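Local coordinates for protein EF0056 (Enterococcus faecalis, PDB 6ORI) that is a surface protein of unknown molecular function, built from beta-rich domains, probably immunoglobulin-like, with a bound calcium ion, and is probably involved in biofilm formation, at residues A[56-61]-A[337-342]. Numbering follows the deposited sequence. Where two conformers were deposited one is given.
Sequences YGKHNI and PRPIVV
The aliphatic chain of Lys-58 lies against the loop 337-339, and van der Waals packing supplies most of the contact. Its CD sits 3.6 Å from the backbone O of Pro-337, while CE packs 3.8 Å from CA of Arg-338 and almost as near to that residue's CG. With CG anti to the backbone N (chi1 175°) and the next two torsions also extended, lysine reaches from the strand to the loop. There its chain crosses the Pro-337 ring at about a right angle, NZ lying 4.0 Å from ring atom CG. Proline suits this place, offering a compact, rigid hydrocarbon surface to the lysine methylenes. Farther along the segment, the Asn-60 side chain crosses that of Arg-338 at about a right angle, ND2 lying 4.0 Å from CD, the amide and guanidinium planes standing nearly perpendicular.

The contact joins two beta domains, consistent with immunoglobulin-like folds: the end of strand 50-59, in the first, meets the loop that leads into strand 340-348, a central strand of the second.

The polar groups of Lys-58 and Asn-60 find their partners off the 337-342 segment. The bend at chi4 (46°) turns Lys-58 NZ back to the O of His-59, at 3.1 Å and above the carbonyl plane, and Thr-132 O accepts a second bond. In the amide of Asn-60, able both to donate and to accept, OD1 bonds Ser-32 OG in the neighbouring strand 31-38, while ND2 reaches across to Lys-289 O of the second domain.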
ATOM      1  N   TYR A  56       1.342   3.924 -10.630  1.00  4.96           N
ATOM      2  CA  TYR A  56      -0.048   4.262 -10.902  1.00  4.06           C
ATOM      3  C   TYR A  56      -0.398   5.561 -10.209  1.00  4.18           C
ATOM      4  O   TYR A  56       0.061   5.832  -9.098  1.00  5.49           O
ATOM      5  CB  TYR A  56      -1.009   3.142 -10.437  1.00  4.08           C
ATOM      6  CG  TYR A  56      -0.576   1.787 -10.926  1.00  4.58           C
ATOM      7  CD1 TYR A  56      -0.211   1.583 -12.242  1.00  4.69           C
ATOM      8  CD2 TYR A  56      -0.480   0.713 -10.063  1.00  5.69           C
ATOM      9  CE1 TYR A  56       0.244   0.348 -12.673  1.00  6.76           C
ATOM     10  CE2 TYR A  56      -0.026  -0.507 -10.489  1.00  5.83           C
ATOM     11  CZ  TYR A  56       0.318  -0.689 -11.793  1.00  7.19           C
ATOM     12  OH  TYR A  56       0.798  -1.921 -12.178  1.00  9.07           O
ATOM     13  N   GLY A  57      -1.219   6.365 -10.862  1.00  4.43           N
ATOM     14  CA  GLY A  57      -1.652   7.627 -10.310  1.00  4.14           C
ATOM     15  C   GLY A  57      -3.046   7.958 -10.729  1.00  4.83           C
ATOM     16  O   GLY A  57      -3.461   7.621 -11.836  1.00  5.28           O
ATOM     17  N   LYS A  58      -3.789   8.610  -9.848  1.00  5.37           N
ATOM     18  CA  LYS A  58      -5.108   9.085 -10.212  1.00  5.15           C
ATOM     19  C   LYS A  58      -5.426  10.348  -9.438  1.00  5.86           C
ATOM     20  O   LYS A  58      -5.161  10.466  -8.214  1.00  6.08           O
ATOM     21  CB  LYS A  58      -6.190   8.030  -9.966  1.00  6.84           C
ATOM     22  CG  LYS A  58      -7.554   8.647 -10.260  1.00 10.77           C
ATOM     23  CD  LYS A  58      -8.676   7.716 -10.166  1.00 11.07           C
ATOM     24  CE  LYS A  58     -10.013   8.459 -10.129  1.00  7.13           C
ATOM     25  NZ  LYS A  58     -10.146   9.544 -11.129  1.00  7.77           N
ATOM     26  N   HIS A  59      -6.044  11.287 -10.141  1.00  5.00           N
ATOM     27  CA  HIS A  59      -6.619  12.476  -9.511  1.00  5.77           C
ATOM     28  C   HIS A  59      -8.021  12.714 -10.048  1.00  6.77           C
ATOM     29  O   HIS A  59      -8.436  12.126 -11.060  1.00  5.63           O
ATOM     30  CB  HIS A  59      -5.705  13.703  -9.630  1.00  7.11           C
ATOM     31  CG  HIS A  59      -5.270  14.005 -11.017  1.00  5.53           C
ATOM     32  ND1 HIS A  59      -4.254  13.319 -11.639  1.00  5.69           N
ATOM     33  CD2 HIS A  59      -5.721  14.911 -11.908  1.00  8.39           C
ATOM     34  CE1 HIS A  59      -4.098  13.792 -12.860  1.00  7.90           C
ATOM     35  NE2 HIS A  59      -4.989  14.749 -13.054  1.00  8.55           N
ATOM     36  N   ASN A  60      -8.773  13.540  -9.330  1.00  6.12           N
ATOM     37  CA  ASN A  60     -10.217  13.602  -9.510  1.00  6.27           C
ATOM     38  C   ASN A  60     -10.675  14.929 -10.077  1.00  7.47           C
ATOM     39  O   ASN A  60     -11.820  15.029 -10.556  1.00  8.17           O
ATOM     40  CB  ASN A  60     -10.930  13.381  -8.171  1.00  7.30           C
ATOM     41  CG  ASN A  60     -10.544  12.093  -7.492  1.00 10.50           C
ATOM     42  OD1 ASN A  60     -10.006  11.170  -8.111  1.00 11.02           O
ATOM     43  ND2 ASN A  60     -10.836  12.014  -6.204  1.00 14.21           N
ATOM     44  N   ILE A  61      -9.791  15.927 -10.033  0.64  7.64           N
ATOM     45  CA  ILE A  61     -10.034  17.269 -10.566  0.64  8.01           C
ATOM     46  C   ILE A  61      -8.772  17.656 -11.318  0.64  8.48           C
ATOM     47  O   ILE A  61      -7.674  17.319 -10.885  0.64  9.41           O
ATOM     48  CB  ILE A  61     -10.297  18.281  -9.425  0.64  9.60           C
ATOM     49  CG1 ILE A  61     -11.548  17.894  -8.630  0.64 12.73           C
ATOM     50  CG2 ILE A  61     -10.441  19.699  -9.959  0.64 13.74           C
ATOM     51  CD1 ILE A  61     -12.834  17.896  -9.450  0.64 17.65           C
ATOM     52  N   PRO A 337     -14.191   5.573 -11.376  1.00  5.05           N
ATOM     53  CA  PRO A 337     -12.829   5.059 -11.414  1.00  5.44           C
ATOM     54  C   PRO A 337     -12.068   5.273 -10.128  1.00  4.36           C
ATOM     55  O   PRO A 337     -10.903   4.884 -10.072  1.00  5.77           O
ATOM     56  CB  PRO A 337     -12.196   5.865 -12.561  1.00  7.08           C
ATOM     57  CG  PRO A 337     -12.933   7.138 -12.576  1.00  6.50           C
ATOM     58  CD  PRO A 337     -14.356   6.766 -12.229  1.00  6.18           C
ATOM     59  N   ARG A 338     -12.679   5.910  -9.140  1.00  5.84           N
ATOM     60  CA  ARG A 338     -11.997   6.167  -7.882  1.00  5.07           C
ATOM     61  C   ARG A 338     -11.657   4.862  -7.162  1.00  5.37           C
ATOM     62  O   ARG A 338     -12.359   3.851  -7.299  1.00  5.70           O
ATOM     63  CB  ARG A 338     -12.829   7.059  -6.966  1.00  6.22           C
ATOM     64  CG  ARG A 338     -12.879   8.498  -7.413  1.00  9.78           C
ATOM     65  CD  ARG A 338     -13.793   9.380  -6.559  1.00 11.73           C
ATOM     66  NE  ARG A 338     -15.206   9.044  -6.741  1.00 12.98           N
ATOM     67  CZ  ARG A 338     -15.942   8.303  -5.923  1.00 15.33           C
ATOM     68  NH1 ARG A 338     -15.434   7.803  -4.802  1.00 21.72           N
ATOM     69  NH2 ARG A 338     -17.206   8.063  -6.238  1.00 25.26           N
ATOM     70  N   PRO A 339     -10.592   4.879  -6.364  1.00  4.21           N
ATOM     71  CA  PRO A 339     -10.166   3.663  -5.661  1.00  4.04           C
ATOM     72  C   PRO A 339     -11.050   3.350  -4.472  1.00  5.11           C
ATOM     73  O   PRO A 339     -11.898   4.142  -4.044  1.00  5.82           O
ATOM     74  CB  PRO A 339      -8.758   4.007  -5.174  1.00  6.25           C
ATOM     75  CG  PRO A 339      -8.769   5.493  -5.064  1.00  5.61           C
ATOM     76  CD  PRO A 339      -9.650   5.990  -6.178  1.00  4.63           C
ATOM     77  N   ILE A 340     -10.833   2.156  -3.956  1.00  4.43           N
ATOM     78  CA  ILE A 340     -11.568   1.616  -2.825  1.00  4.61           C
ATOM     79  C   ILE A 340     -10.612   1.410  -1.667  1.00  4.34           C
ATOM     80  O   ILE A 340      -9.494   0.940  -1.860  1.00  4.99           O
ATOM     81  CB  ILE A 340     -12.174   0.264  -3.214  1.00  5.66           C
ATOM     82  CG1 ILE A 340     -13.185   0.450  -4.354  1.00  5.78           C
ATOM     83  CG2 ILE A 340     -12.759  -0.443  -1.994  1.00  5.51           C
ATOM     84  CD1 ILE A 340     -13.582  -0.815  -5.056  1.00  8.14           C
ATOM     85  N   VAL A 341     -11.045   1.735  -0.461  1.00  4.05           N
ATOM     86  CA  VAL A 341     -10.291   1.443   0.753  1.00  4.97           C
ATOM     87  C   VAL A 341     -11.184   0.643   1.685  1.00  4.51           C
ATOM     88  O   VAL A 341     -12.292   1.097   2.003  1.00  5.62           O
ATOM     89  CB  VAL A 341      -9.795   2.722   1.456  1.00  7.06           C
ATOM     90  CG1 VAL A 341      -9.102   2.395   2.759  1.00  7.43           C
ATOM     91  CG2 VAL A 341      -8.843   3.484   0.562  1.00  8.12           C
ATOM     92  N   VAL A 342     -10.700  -0.530   2.079  1.00  4.60           N
ATOM     93  CA  VAL A 342     -11.332  -1.398   3.079  1.00  4.29           C
ATOM     94  C   VAL A 342     -10.428  -1.315   4.282  1.00  5.13           C
ATOM     95  O   VAL A 342      -9.237  -1.564   4.170  1.00  6.12           O
ATOM     96  CB  VAL A 342     -11.420  -2.849   2.559  1.00  4.79           C
ATOM     97  CG1 VAL A 342     -12.053  -3.768   3.600  1.00  6.77           C
ATOM     98  CG2 VAL A 342     -12.218  -2.892   1.245  1.00  7.27           C
TER